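Peptidoglycan-N-acetylglucosamine deacetylase BC_1974 (Bacillus cereus, PDB 5N1P) removes the N-acetyl group from N-acetylglucosamine residues of peptidoglycan by metal-dependent hydrolysis, using zinc, cobalt or nickel and releasing acetate. Local coordinates at residues A4-D9 with P174-G179; N21-H26 with A30-I35; W124-L129 with T151-P156; A143-N148 with V170-A175. All coordinates share one frame; numbering follows the deposited sequence.

Interaction 1 of 4, residues A4-D9 with P174-G179. With 8GK (~{N}-oxidanylnaphthalene-1-carboxamide), chain E.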
loop_
_atom_site.group_PDB
_atom_site.type_symbol
_atom_site.label_atom_id
_atom_site.label_comp_id
_atom_site.label_asym_id
_atom_site.label_seq_id
_atom_site.Cartn_x
_atom_site.Cartn_y
_atom_site.Cartn_z
ATOM N N ALA A 4 9.139 -4.542 8.891
ATOM C CA ALA A 4 8.958 -3.565 7.825
ATOM C C ALA A 4 7.764 -3.967 6.984
ATOM O O ALA A 4 7.676 -5.105 6.519
ATOM C CB ALA A 4 10.212 -3.463 6.955
ATOM N N TYR A 5 6.847 -3.028 6.794
ATOM C CA TYR A 5 5.675 -3.255 5.963
ATOM C C TYR A 5 5.805 -2.500 4.652
ATOM O O TYR A 5 5.541 -1.292 4.586
ATOM C CB TYR A 5 4.403 -2.816 6.689
ATOM C CG TYR A 5 4.122 -3.586 7.954
ATOM C CD1 TYR A 5 3.277 -4.691 7.940
ATOM C CD2 TYR A 5 4.697 -3.206 9.169
ATOM C CE1 TYR A 5 3.021 -5.403 9.096
ATOM C CE2 TYR A 5 4.442 -3.911 10.330
ATOM C CZ TYR A 5 3.597 -5.008 10.283
ATOM O OH TYR A 5 3.339 -5.717 11.430
ATOM N N LEU A 6 6.257 -3.196 3.620
ATOM C CA LEU A 6 6.304 -2.607 2.296
ATOM C C LEU A 6 4.883 -2.490 1.795
ATOM O O LEU A 6 4.138 -3.471 1.828
ATOM C CB LEU A 6 7.119 -3.457 1.331
ATOM C CG LEU A 6 8.636 -3.395 1.385
ATOM C CD1 LEU A 6 9.228 -4.401 0.421
ATOM C CD2 LEU A 6 9.104 -1.981 1.050
ATOM N N THR A 7 4.499 -1.312 1.333
ATOM C CA THR A 7 3.154 -1.144 0.773
ATOM C C THR A 7 3.236 -0.530 -0.620
ATOM O O THR A 7 4.049 0.367 -0.880
ATOM C CB THR A 7 2.223 -0.276 1.674
ATOM O OG1 THR A 7 2.634 1.107 1.654
ATOM C CG2 THR A 7 2.219 -0.800 3.119
ATOM N N PHE A 8 2.398 -1.032 -1.520
ATOM C CA PHE A 8 2.451 -0.628 -2.918
ATOM C C PHE A 8 1.086 -0.153 -3.355
ATOM O O PHE A 8 0.131 -0.919 -3.325
ATOM C CB PHE A 8 2.904 -1.787 -3.807
ATOM C CG PHE A 8 4.266 -2.297 -3.474
ATOM C CD1 PHE A 8 5.385 -1.661 -3.979
ATOM C CD2 PHE A 8 4.429 -3.383 -2.619
ATOM C CE1 PHE A 8 6.671 -2.113 -3.661
ATOM C CE2 PHE A 8 5.708 -3.844 -2.296
ATOM C CZ PHE A 8 6.828 -3.198 -2.812
ATOM N N ASP A 9 1.017 1.102 -3.775
ATOM C CA ASP A 9 -0.228 1.760 -4.176
ATOM C C ASP A 9 -0.410 1.860 -5.691
ATOM O O ASP A 9 0.570 1.910 -6.443
ATOM C CB ASP A 9 -0.278 3.198 -3.641
ATOM C CG ASP A 9 -0.507 3.287 -2.143
ATOM O OD1 ASP A 9 -0.600 2.246 -1.476
ATOM O OD2 ASP A 9 -0.580 4.443 -1.633
ATOM N N PRO A 174 14.836 -4.809 -4.449
ATOM C CA PRO A 174 15.924 -5.664 -3.949
ATOM C C PRO A 174 16.883 -4.953 -2.979
ATOM O O PRO A 174 17.223 -5.534 -1.947
ATOM C CB PRO A 174 16.663 -6.078 -5.230
ATOM C CG PRO A 174 15.606 -6.066 -6.264
ATOM C CD PRO A 174 14.723 -4.887 -5.918
ATOM N N ALA A 175 17.284 -3.721 -3.282
ATOM C CA ALA A 175 18.200 -2.986 -2.404
ATOM C C ALA A 175 17.541 -2.588 -1.083
ATOM O O ALA A 175 18.208 -2.488 -0.051
ATOM C CB ALA A 175 18.737 -1.756 -3.108
ATOM N N ILE A 176 16.234 -2.337 -1.125
ATOM C CA ILE A 176 15.499 -2.017 0.086
ATOM C C ILE A 176 15.427 -3.241 0.988
ATOM O O ILE A 176 15.632 -3.145 2.200
ATOM C CB ILE A 176 14.071 -1.525 -0.230
ATOM C CG1 ILE A 176 14.112 -0.128 -0.849
ATOM C CG2 ILE A 176 13.212 -1.514 1.030
ATOM C CD1 ILE A 176 12.783 0.294 -1.446
ATOM N N LEU A 177 15.126 -4.393 0.393
ATOM C CA LEU A 177 15.031 -5.636 1.149
ATOM C C LEU A 177 16.367 -5.954 1.822
ATOM O O LEU A 177 16.418 -6.205 3.026
ATOM C CB LEU A 177 14.595 -6.787 0.242
ATOM C CG LEU A 177 13.155 -6.690 -0.282
ATOM C CD1 LEU A 177 12.852 -7.771 -1.308
ATOM C CD2 LEU A 177 12.170 -6.774 0.861
ATOM N N LYS A 178 17.444 -5.914 1.042
ATOM C CA LYS A 178 18.787 -6.158 1.566
ATOM C C LYS A 178 19.152 -5.182 2.680
ATOM O O LYS A 178 19.619 -5.580 3.747
ATOM C CB LYS A 178 19.812 -6.065 0.436
ATOM C CG LYS A 178 21.238 -6.368 0.870
ATOM C CD LYS A 178 22.199 -6.245 -0.296
ATOM C CE LYS A 178 23.585 -6.754 0.083
ATOM N NZ LYS A 178 24.554 -6.578 -1.031
ATOM N N GLY A 179 18.939 -3.897 2.425
ATOM C CA GLY A 179 19.266 -2.868 3.392
ATOM C C GLY A 179 18.511 -2.987 4.703
ATOM O O GLY A 179 19.057 -2.694 5.763
HETATM C C1 8GK E . -1.065 8.340 -2.752
HETATM C C2 8GK E . -0.497 9.671 -2.385
HETATM C C3 8GK E . -0.381 10.633 -3.377
HETATM C C4 8GK E . 0.126 11.889 -3.063
HETATM C C5 8GK E . 0.507 12.188 -1.754
HETATM C C6 8GK E . 0.387 11.223 -0.761
HETATM C C7 8GK E . -0.121 9.964 -1.079
HETATM C C8 8GK E . 0.243 12.839 -4.068
HETATM C C9 8GK E . -0.135 12.547 -5.376
HETATM C C10 8GK E . -0.639 11.289 -5.688
HETATM C C11 8GK E . -0.762 10.338 -4.683
HETATM O O12 8GK E . -2.239 8.316 -3.063
HETATM N N13 8GK E . -0.318 7.238 -2.776
HETATM O O14 8GK E . -0.638 6.277 -3.734
#
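I176 and L177, consecutive residues of the helix, close on the two methyl branches of L6 on the strand. I176 comes first along the helix: its CB leaves the backbone toward the strand, and the touching atom is the branch methyl CG2, 4.1 Å from L6 CD2. In I176 this methyl stands anti to the backbone N, while CG1 lies beside that N with chi1 -71°. L177 follows; its CB does not aim at the strand, but the tip of the side chain carries CD2 to 3.8 Å from L6 CD1. L6 is thus divided between two neighbours, one methyl to each, and the contact is wholly apolar and buried. One turn of helix is secured here by the bonds from K178 N to P174 O and from G179 N to A175 O. At the end of the strand D9, the probable proton acceptor, brings OD2 to 2.8 Å from 8GK O14, while its OD1 forms a salt bridge with R97. The strand is a central one of the parallel sheet of this NodB-type deacetylase fold: backbone bonds tie L6 to T31 and T7 to I160, F187 touches both L6 and L177, and I176 rests on M162 of strand 157-163.

Interaction 2 of 4, residues N21-H26 with A30-I35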
loop_
_atom_site.group_PDB
_atom_site.type_symbol
_atom_site.label_atom_id
_atom_site.label_comp_id
_atom_site.label_asym_id
_atom_site.label_seq_id
_atom_site.Cartn_x
_atom_site.Cartn_y
_atom_site.Cartn_z
ATOM N N ASN A 21 7.544 -11.584 -8.186
ATOM C CA ASN A 21 8.630 -12.548 -8.321
ATOM C C ASN A 21 9.813 -12.151 -7.447
ATOM O O ASN A 21 10.438 -12.994 -6.810
ATOM C CB ASN A 21 9.047 -12.680 -9.782
ATOM C CG ASN A 21 7.955 -13.295 -10.643
ATOM O OD1 ASN A 21 7.093 -14.020 -10.143
ATOM N ND2 ASN A 21 7.982 -13.004 -11.939
ATOM N N THR A 22 10.094 -10.853 -7.389
ATOM C CA THR A 22 11.181 -10.349 -6.562
ATOM C C THR A 22 10.902 -10.605 -5.080
ATOM O O THR A 22 11.780 -11.058 -4.344
ATOM C CB THR A 22 11.408 -8.842 -6.818
ATOM O OG1 THR A 22 11.832 -8.662 -8.177
ATOM C CG2 THR A 22 12.470 -8.279 -5.876
ATOM N N LEU A 23 9.671 -10.334 -4.649
ATOM C CA LEU A 23 9.287 -10.567 -3.262
ATOM C C LEU A 23 9.415 -12.052 -2.897
ATOM O O LEU A 23 9.935 -12.398 -1.833
ATOM C CB LEU A 23 7.858 -10.071 -3.018
ATOM C CG LEU A 23 7.716 -8.543 -3.104
ATOM C CD1 LEU A 23 6.249 -8.132 -3.129
ATOM C CD2 LEU A 23 8.456 -7.887 -1.938
ATOM N N LYS A 24 8.963 -12.922 -3.796
ATOM C CA LYS A 24 9.028 -14.365 -3.568
ATOM C C LYS A 24 10.468 -14.864 -3.467
ATOM O O LYS A 24 10.779 -15.705 -2.622
ATOM C CB LYS A 24 8.295 -15.119 -4.680
ATOM C CG LYS A 24 8.247 -16.628 -4.466
ATOM C CD LYS A 24 7.575 -17.334 -5.628
ATOM C CE LYS A 24 6.110 -16.948 -5.743
ATOM N NZ LYS A 24 5.412 -17.754 -6.786
ATOM N N GLN A 25 11.341 -14.337 -4.322
ATOM C CA GLN A 25 12.757 -14.721 -4.335
ATOM C C GLN A 25 13.489 -14.321 -3.052
ATOM O O GLN A 25 14.540 -14.886 -2.729
ATOM C CB GLN A 25 13.449 -14.109 -5.554
ATOM C CG GLN A 25 13.088 -14.804 -6.866
ATOM C CD GLN A 25 13.385 -13.958 -8.092
ATOM O OE1 GLN A 25 14.001 -12.898 -7.993
ATOM N NE2 GLN A 25 12.947 -14.428 -9.256
ATOM N N HIS A 26 12.928 -13.361 -2.319
ATOM C CA HIS A 26 13.495 -12.951 -1.031
ATOM C C HIS A 26 12.595 -13.350 0.140
ATOM O O HIS A 26 12.816 -12.907 1.267
ATOM C CB HIS A 26 13.729 -11.438 -0.990
ATOM C CG HIS A 26 14.752 -10.950 -1.967
ATOM N ND1 HIS A 26 14.455 -10.687 -3.289
ATOM C CD2 HIS A 26 16.065 -10.660 -1.813
ATOM C CE1 HIS A 26 15.542 -10.263 -3.906
ATOM N NE2 HIS A 26 16.534 -10.239 -3.034
ATOM N N ALA A 30 4.256 -8.529 1.479
ATOM C CA ALA A 30 4.005 -7.103 1.372
ATOM C C ALA A 30 2.513 -6.831 1.327
ATOM O O ALA A 30 1.699 -7.755 1.457
ATOM C CB ALA A 30 4.689 -6.547 0.127
ATOM N N THR A 31 2.164 -5.556 1.148
ATOM C CA THR A 31 0.771 -5.115 1.184
ATOM C C THR A 31 0.502 -4.281 -0.058
ATOM O O THR A 31 1.315 -3.441 -0.419
ATOM C CB THR A 31 0.512 -4.304 2.470
ATOM O OG1 THR A 31 0.747 -5.149 3.609
ATOM C CG2 THR A 31 -0.911 -3.751 2.523
ATOM N N PHE A 32 -0.629 -4.526 -0.719
ATOM C CA PHE A 32 -0.971 -3.852 -1.966
ATOM C C PHE A 32 -2.285 -3.122 -1.814
ATOM O O PHE A 32 -3.241 -3.704 -1.321
ATOM C CB PHE A 32 -1.096 -4.867 -3.118
ATOM C CG PHE A 32 0.210 -5.489 -3.509
ATOM C CD1 PHE A 32 0.696 -6.598 -2.839
ATOM C CD2 PHE A 32 0.977 -4.926 -4.511
ATOM C CE1 PHE A 32 1.915 -7.151 -3.179
ATOM C CE2 PHE A 32 2.195 -5.478 -4.872
ATOM C CZ PHE A 32 2.668 -6.596 -4.202
ATOM N N PHE A 33 -2.352 -1.873 -2.269
ATOM C CA PHE A 33 -3.578 -1.083 -2.195
ATOM C C PHE A 33 -4.008 -0.742 -3.610
ATOM O O PHE A 33 -3.319 -0.013 -4.326
ATOM C CB PHE A 33 -3.354 0.184 -1.345
ATOM C CG PHE A 33 -3.116 -0.109 0.110
ATOM C CD1 PHE A 33 -4.157 -0.553 0.922
ATOM C CD2 PHE A 33 -1.858 0.086 0.670
ATOM C CE1 PHE A 33 -3.954 -0.794 2.269
ATOM C CE2 PHE A 33 -1.642 -0.171 2.031
ATOM C CZ PHE A 33 -2.685 -0.612 2.823
ATOM N N LEU A 34 -5.128 -1.331 -4.020
ATOM C CA LEU A 34 -5.496 -1.396 -5.424
ATOM C C LEU A 34 -6.578 -0.401 -5.807
ATOM O O LEU A 34 -7.494 -0.138 -5.027
ATOM C CB LEU A 34 -5.982 -2.807 -5.756
ATOM C CG LEU A 34 -5.058 -3.965 -5.351
ATOM C CD1 LEU A 34 -5.650 -5.260 -5.918
ATOM C CD2 LEU A 34 -3.655 -3.709 -5.867
ATOM N N ILE A 35 -6.484 0.103 -7.034
ATOM C CA ILE A 35 -7.495 0.996 -7.601
ATOM C C ILE A 35 -8.491 0.170 -8.399
ATOM O O ILE A 35 -8.100 -0.706 -9.156
ATOM C CB ILE A 35 -6.854 2.053 -8.492
ATOM C CG1 ILE A 35 -5.983 2.979 -7.634
ATOM C CG2 ILE A 35 -7.928 2.827 -9.247
ATOM C CD1 ILE A 35 -5.246 4.048 -8.420
#
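L23 of the helix and F32 of the strand extend their side chains from opposite directions and meet where L23 CD1 lies 4.0 Å from F32 CZ. The methyl approaches the ring obliquely, at the far end of the phenyl group. The same methyl also rests 3.9 Å from A30 CB, so one branch of L23 bridges two residues, A30 and F32, that lie two apart in the chain. L23 and A30 both direct CB across the contact, whereas F32 does not, and it is the length of the phenyl group that carries CZ to the leucine. Beyond this contact the F32 ring meets that of F8, their planes about 25° apart. At the helix end H26 turns back on the last turn: its ND1 donates to T22 O at 2.9 Å, almost straight at 174°, with the acceptor in the imidazole plane. These segments form the second half of the beta-alpha-beta unit made by strand 2-9, helix 16-25 and strand 31-34. All three touching residues are buried and no hydrogen bond crosses between the segments, so what passes directly between the two is apolar packing, without directional bonds.

Interaction 3 of 4, residues W124-L129 with T151-P156. With 8GK (~{N}-oxidanylnaphthalene-1-carboxamide), chain E.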
loop_
_atom_site.group_PDB
_atom_site.type_symbol
_atom_site.label_atom_id
_atom_site.label_comp_id
_atom_site.label_asym_id
_atom_site.label_seq_id
_atom_site.Cartn_x
_atom_site.Cartn_y
_atom_site.Cartn_z
ATOM N N TRP A 124 1.275 5.959 6.255
ATOM C CA TRP A 124 2.602 5.357 6.174
ATOM C C TRP A 124 3.538 6.062 7.130
ATOM O O TRP A 124 3.178 7.114 7.650
ATOM C CB TRP A 124 3.139 5.431 4.738
ATOM C CG TRP A 124 3.083 6.814 4.181
ATOM C CD1 TRP A 124 4.063 7.771 4.263
ATOM C CD2 TRP A 124 1.992 7.419 3.474
ATOM N NE1 TRP A 124 3.650 8.925 3.648
ATOM C CE2 TRP A 124 2.381 8.740 3.159
ATOM C CE3 TRP A 124 0.720 6.973 3.084
ATOM C CZ2 TRP A 124 1.549 9.625 2.469
ATOM C CZ3 TRP A 124 -0.107 7.850 2.403
ATOM C CH2 TRP A 124 0.317 9.163 2.099
ATOM N N THR A 125 4.717 5.485 7.367
ATOM C CA THR A 125 5.723 6.141 8.218
ATOM C C THR A 125 6.950 6.567 7.432
ATOM O O THR A 125 7.722 7.434 7.888
ATOM C CB THR A 125 6.187 5.240 9.380
ATOM O OG1 THR A 125 6.880 4.095 8.872
ATOM C CG2 THR A 125 5.007 4.793 10.234
ATOM N N ILE A 126 7.161 5.945 6.283
ATOM C CA ILE A 126 8.277 6.290 5.400
ATOM C C ILE A 126 7.764 6.499 3.992
ATOM O O ILE A 126 7.141 5.603 3.427
ATOM C CB ILE A 126 9.346 5.199 5.374
ATOM C CG1 ILE A 126 10.002 5.057 6.750
ATOM C CG2 ILE A 126 10.404 5.497 4.294
ATOM C CD1 ILE A 126 10.973 3.896 6.836
ATOM N N ASP A 127 7.998 7.682 3.441
ATOM C CA ASP A 127 7.657 7.977 2.055
ATOM C C ASP A 127 8.909 7.807 1.193
ATOM O O ASP A 127 9.904 8.499 1.393
ATOM C CB ASP A 127 7.083 9.391 1.953
ATOM C CG ASP A 127 6.775 9.822 0.527
ATOM O OD1 ASP A 127 6.917 9.022 -0.420
ATOM O OD2 ASP A 127 6.362 10.992 0.362
ATOM N N SER A 128 8.861 6.877 0.243
ATOM C CA SER A 128 10.021 6.585 -0.600
ATOM C C SER A 128 10.350 7.711 -1.574
ATOM O O SER A 128 11.427 7.717 -2.178
ATOM C CB SER A 128 9.776 5.298 -1.393
ATOM O OG SER A 128 8.775 5.513 -2.374
ATOM N N LEU A 129 9.410 8.642 -1.743
ATOM C CA LEU A 129 9.561 9.734 -2.711
ATOM C C LEU A 129 9.781 9.221 -4.127
ATOM O O LEU A 129 10.368 9.911 -4.959
ATOM C CB LEU A 129 10.720 10.656 -2.312
ATOM C CG LEU A 129 10.558 11.346 -0.960
ATOM C CD1 LEU A 129 11.828 12.123 -0.603
ATOM C CD2 LEU A 129 9.350 12.272 -0.980
ATOM N N THR A 151 17.465 5.103 5.038
ATOM C CA THR A 151 17.918 6.030 6.063
ATOM C C THR A 151 16.781 6.417 7.005
ATOM O O THR A 151 17.009 6.680 8.188
ATOM C CB THR A 151 18.528 7.298 5.440
ATOM O OG1 THR A 151 17.523 8.013 4.713
ATOM C CG2 THR A 151 19.668 6.933 4.499
ATOM N N ASN A 152 15.557 6.436 6.478
ATOM C CA ASN A 152 14.384 6.804 7.267
ATOM C C ASN A 152 13.884 5.674 8.165
ATOM O O ASN A 152 12.946 5.861 8.936
ATOM C CB ASN A 152 13.237 7.256 6.351
ATOM C CG ASN A 152 13.409 8.679 5.851
ATOM O OD1 ASN A 152 14.186 8.937 4.935
ATOM N ND2 ASN A 152 12.687 9.613 6.462
ATOM N N ALA A 153 14.500 4.501 8.054
ATOM C CA ALA A 153 14.063 3.332 8.815
ATOM C C ALA A 153 14.767 3.248 10.166
ATOM O O ALA A 153 15.936 2.883 10.238
ATOM C CB ALA A 153 14.304 2.065 8.019
ATOM N N THR A 154 14.042 3.572 11.232
ATOM C CA THR A 154 14.618 3.617 12.574
ATOM C C THR A 154 13.749 2.916 13.624
ATOM O O THR A 154 14.269 2.310 14.568
ATOM C CB THR A 154 14.841 5.071 13.019
ATOM O OG1 THR A 154 13.607 5.791 12.919
ATOM C CG2 THR A 154 15.866 5.743 12.131
ATOM N N LYS A 155 12.432 3.016 13.457
ATOM C CA LYS A 155 11.463 2.491 14.424
ATOM C C LYS A 155 11.273 0.977 14.298
ATOM O O LYS A 155 11.549 0.405 13.239
ATOM C CB LYS A 155 10.109 3.190 14.246
ATOM C CG LYS A 155 10.184 4.696 14.112
ATOM C CD LYS A 155 8.860 5.252 13.611
ATOM C CE LYS A 155 9.073 6.580 12.910
ATOM N NZ LYS A 155 10.152 6.470 11.887
ATOM N N PRO A 156 10.791 0.327 15.377
ATOM C CA PRO A 156 10.511 -1.115 15.365
ATOM C C PRO A 156 9.526 -1.512 14.268
ATOM O O PRO A 156 9.686 -2.570 13.667
ATOM C CB PRO A 156 9.904 -1.365 16.748
ATOM C CG PRO A 156 10.467 -0.296 17.597
ATOM C CD PRO A 156 10.572 0.909 16.714
HETATM C C1 8GK E . -1.065 8.340 -2.752
HETATM C C2 8GK E . -0.497 9.671 -2.385
HETATM C C3 8GK E . -0.381 10.633 -3.377
HETATM C C4 8GK E . 0.126 11.889 -3.063
HETATM C C5 8GK E . 0.507 12.188 -1.754
HETATM C C6 8GK E . 0.387 11.223 -0.761
HETATM C C7 8GK E . -0.121 9.964 -1.079
HETATM C C8 8GK E . 0.243 12.839 -4.068
HETATM C C9 8GK E . -0.135 12.547 -5.376
HETATM C C10 8GK E . -0.639 11.289 -5.688
HETATM C C11 8GK E . -0.762 10.338 -4.683
HETATM O O12 8GK E . -2.239 8.316 -3.063
HETATM N N13 8GK E . -0.318 7.238 -2.776
HETATM O O14 8GK E . -0.638 6.277 -3.734
#
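I126 carries the apolar contact, laying its side chain against N152 and A153. Its terminal CD1 sits 3.7 Å from A153 CA and 4.0 Å from A153 CB, while the other branch, CG2, lies 3.9 Å from N152 CB. CD1 also approaches a backbone oxygen, N152 O, at 3.5 Å, a packing contact of a methyl against the peptide. Holding CG1 beside the backbone N, with chi1 -65°, and extending CD1 from it (chi2 174°) spreads the isoleucine over both residues. The two segments belong to a beta-alpha-beta unit, strand 126-127, helix 138-152 and strand 157-163, in which I126 packs against the connection from the helix to strand 157-163. Among the polar interactions, D127 makes an Asx turn: its OD1 accepts from L129 N at 2.8 Å, met from above the carboxylate plane. T125 OG1 and K155 NZ both bind the carboxylate of E158, T125 by a hydrogen bond and K155 by a salt bridge. Contact with the inhibitor falls to W124: its CH2, on the six-membered ring of the indole, comes obliquely within 3.3 Å of 8GK C7, and F200 meets the indole edge-to-face.

Interaction 4 of 4, residues A143-N148 with V170-A175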
loop_
_atom_site.group_PDB
_atom_site.type_symbol
_atom_site.label_atom_id
_atom_site.label_comp_id
_atom_site.label_asym_id
_atom_site.label_seq_id
_atom_site.Cartn_x
_atom_site.Cartn_y
_atom_site.Cartn_z
ATOM N N ALA A 143 18.326 3.261 -6.932
ATOM C CA ALA A 143 19.327 3.390 -5.881
ATOM C C ALA A 143 18.982 4.555 -4.951
ATOM O O ALA A 143 19.138 4.455 -3.733
ATOM C CB ALA A 143 20.717 3.575 -6.486
ATOM N N GLN A 144 18.508 5.653 -5.535
ATOM C CA GLN A 144 18.142 6.842 -4.763
ATOM C C GLN A 144 16.897 6.580 -3.915
ATOM O O GLN A 144 16.804 7.002 -2.769
ATOM C CB GLN A 144 17.907 8.035 -5.692
ATOM C CG GLN A 144 17.466 9.310 -4.981
ATOM C CD GLN A 144 18.558 9.960 -4.162
ATOM O OE1 GLN A 144 18.355 10.298 -2.992
ATOM N NE2 GLN A 144 19.719 10.166 -4.776
ATOM N N ILE A 145 15.934 5.881 -4.492
ATOM C CA ILE A 145 14.740 5.495 -3.749
ATOM C C ILE A 145 15.100 4.582 -2.580
ATOM O O ILE A 145 14.598 4.748 -1.462
ATOM C CB ILE A 145 13.736 4.808 -4.678
ATOM C CG1 ILE A 145 13.194 5.831 -5.667
ATOM C CG2 ILE A 145 12.592 4.180 -3.880
ATOM C CD1 ILE A 145 12.465 5.206 -6.844
ATOM N N ALA A 146 15.998 3.635 -2.828
ATOM C CA ALA A 146 16.421 2.730 -1.779
ATOM C C ALA A 146 17.066 3.513 -0.630
ATOM O O ALA A 146 16.767 3.259 0.536
ATOM C CB ALA A 146 17.370 1.677 -2.328
ATOM N N GLN A 147 17.916 4.491 -0.939
ATOM C CA GLN A 147 18.535 5.246 0.148
ATOM C C GLN A 147 17.511 6.141 0.854
ATOM O O GLN A 147 17.650 6.405 2.044
ATOM C CB GLN A 147 19.731 6.079 -0.338
ATOM C CG GLN A 147 19.421 7.156 -1.353
ATOM C CD GLN A 147 20.444 8.278 -1.328
ATOM O OE1 GLN A 147 21.002 8.595 -0.279
ATOM N NE2 GLN A 147 20.725 8.856 -2.488
ATOM N N ASN A 148 16.485 6.600 0.138
ATOM C CA ASN A 148 15.421 7.375 0.784
ATOM C C ASN A 148 14.749 6.548 1.860
ATOM O O ASN A 148 14.504 7.024 2.967
ATOM C CB ASN A 148 14.373 7.845 -0.218
ATOM C CG ASN A 148 14.889 8.916 -1.162
ATOM O OD1 ASN A 148 15.956 9.506 -0.953
ATOM N ND2 ASN A 148 14.120 9.174 -2.217
ATOM N N VAL A 170 9.754 -0.559 -8.424
ATOM C CA VAL A 170 9.942 -2.002 -8.430
ATOM C C VAL A 170 11.440 -2.358 -8.451
ATOM O O VAL A 170 11.889 -3.285 -7.755
ATOM C CB VAL A 170 9.178 -2.620 -9.626
ATOM C CG1 VAL A 170 9.492 -4.112 -9.758
ATOM C CG2 VAL A 170 7.687 -2.378 -9.442
ATOM N N ALA A 171 12.231 -1.588 -9.192
ATOM C CA ALA A 171 13.667 -1.833 -9.276
ATOM C C ALA A 171 14.404 -1.553 -7.960
ATOM O O ALA A 171 15.493 -2.067 -7.722
ATOM C CB ALA A 171 14.267 -0.995 -10.389
ATOM N N ALA A 172 13.795 -0.737 -7.108
ATOM C CA ALA A 172 14.429 -0.364 -5.854
ATOM C C ALA A 172 14.255 -1.445 -4.794
ATOM O O ALA A 172 14.973 -1.468 -3.799
ATOM C CB ALA A 172 13.851 0.972 -5.345
ATOM N N VAL A 173 13.305 -2.346 -5.007
ATOM C CA VAL A 173 12.927 -3.262 -3.944
ATOM C C VAL A 173 14.056 -4.230 -3.507
ATOM O O VAL A 173 14.250 -4.409 -2.306
ATOM C CB VAL A 173 11.644 -4.020 -4.344
ATOM C CG1 VAL A 173 11.349 -5.146 -3.373
ATOM C CG2 VAL A 173 10.493 -3.037 -4.329
ATOM N N PRO A 174 14.836 -4.809 -4.449
ATOM C CA PRO A 174 15.924 -5.664 -3.949
ATOM C C PRO A 174 16.883 -4.953 -2.979
ATOM O O PRO A 174 17.223 -5.534 -1.947
ATOM C CB PRO A 174 16.663 -6.078 -5.230
ATOM C CG PRO A 174 15.606 -6.066 -6.264
ATOM C CD PRO A 174 14.723 -4.887 -5.918
ATOM N N ALA A 175 17.284 -3.721 -3.282
ATOM C CA ALA A 175 18.200 -2.986 -2.404
ATOM C C ALA A 175 17.541 -2.588 -1.083
ATOM O O ALA A 175 18.208 -2.488 -0.051
ATOM C CB ALA A 175 18.737 -1.756 -3.108
#
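A172 and I145 make the tighter end of this helix pair, with A172 CB 3.7 Å from I145 CG2 and 3.9 Å from I145 CB. In I145 the methyl CG2 is anti to the backbone N, while CG1 lies beside that N at chi1 -68°, and it is the short branch that faces the alanine. Both residues are buried and direct CB across the interface. A146 continues the packing, its CB 4.2 Å from A172 O; the closest CA pair of the two segments is A146 with A172, 5.5 Å apart. Such small side chains allow the axes to come within 8.2 Å, where they cross at -54°. Toward solvent the contact thins to methyl on methyl, A146 CB to A175 CB at 3.8 Å; A146 is buried but A175 is exposed. A143 and Q144 point their side chains away from the neighbouring helix as they leave the backbone. No hydrogen bond links the two segments. Helix 167-182 is kinked here, the N atoms of P174 and A175 lacking bonds to the preceding turn. The contact joins two helices that flank the sheet: A142 of helix 138-152 adds to the packing against A171 and A172, I176 also touches A146, and helix 167-182 further meets helix 16-25 through V170 and V173 on L19 and P174 on T22.

Overall arrangement
Interactions 1, 2 and 3 all reach the same parallel sheet, while interaction 4 joins two of the helices packed around it. Interactions 1 and 2 meet directly, with probable hydrogen bonds F8 N to T31 O and F8 O to F33 N, both 2.9 Å, pairing neighbouring strands. Interaction 4 shares P174 and A175 with interaction 1, their centres about 8 Å apart, and reaches interaction 3 through a probable bond between N148 ND2 and S128 O, 3.1 Å long. Interactions 1 and 3 both touch the inhibitor, through D9 and W124; zinc, held by D10, H59 and H63, lies about 12 Å from the F32 side chain of interaction 2.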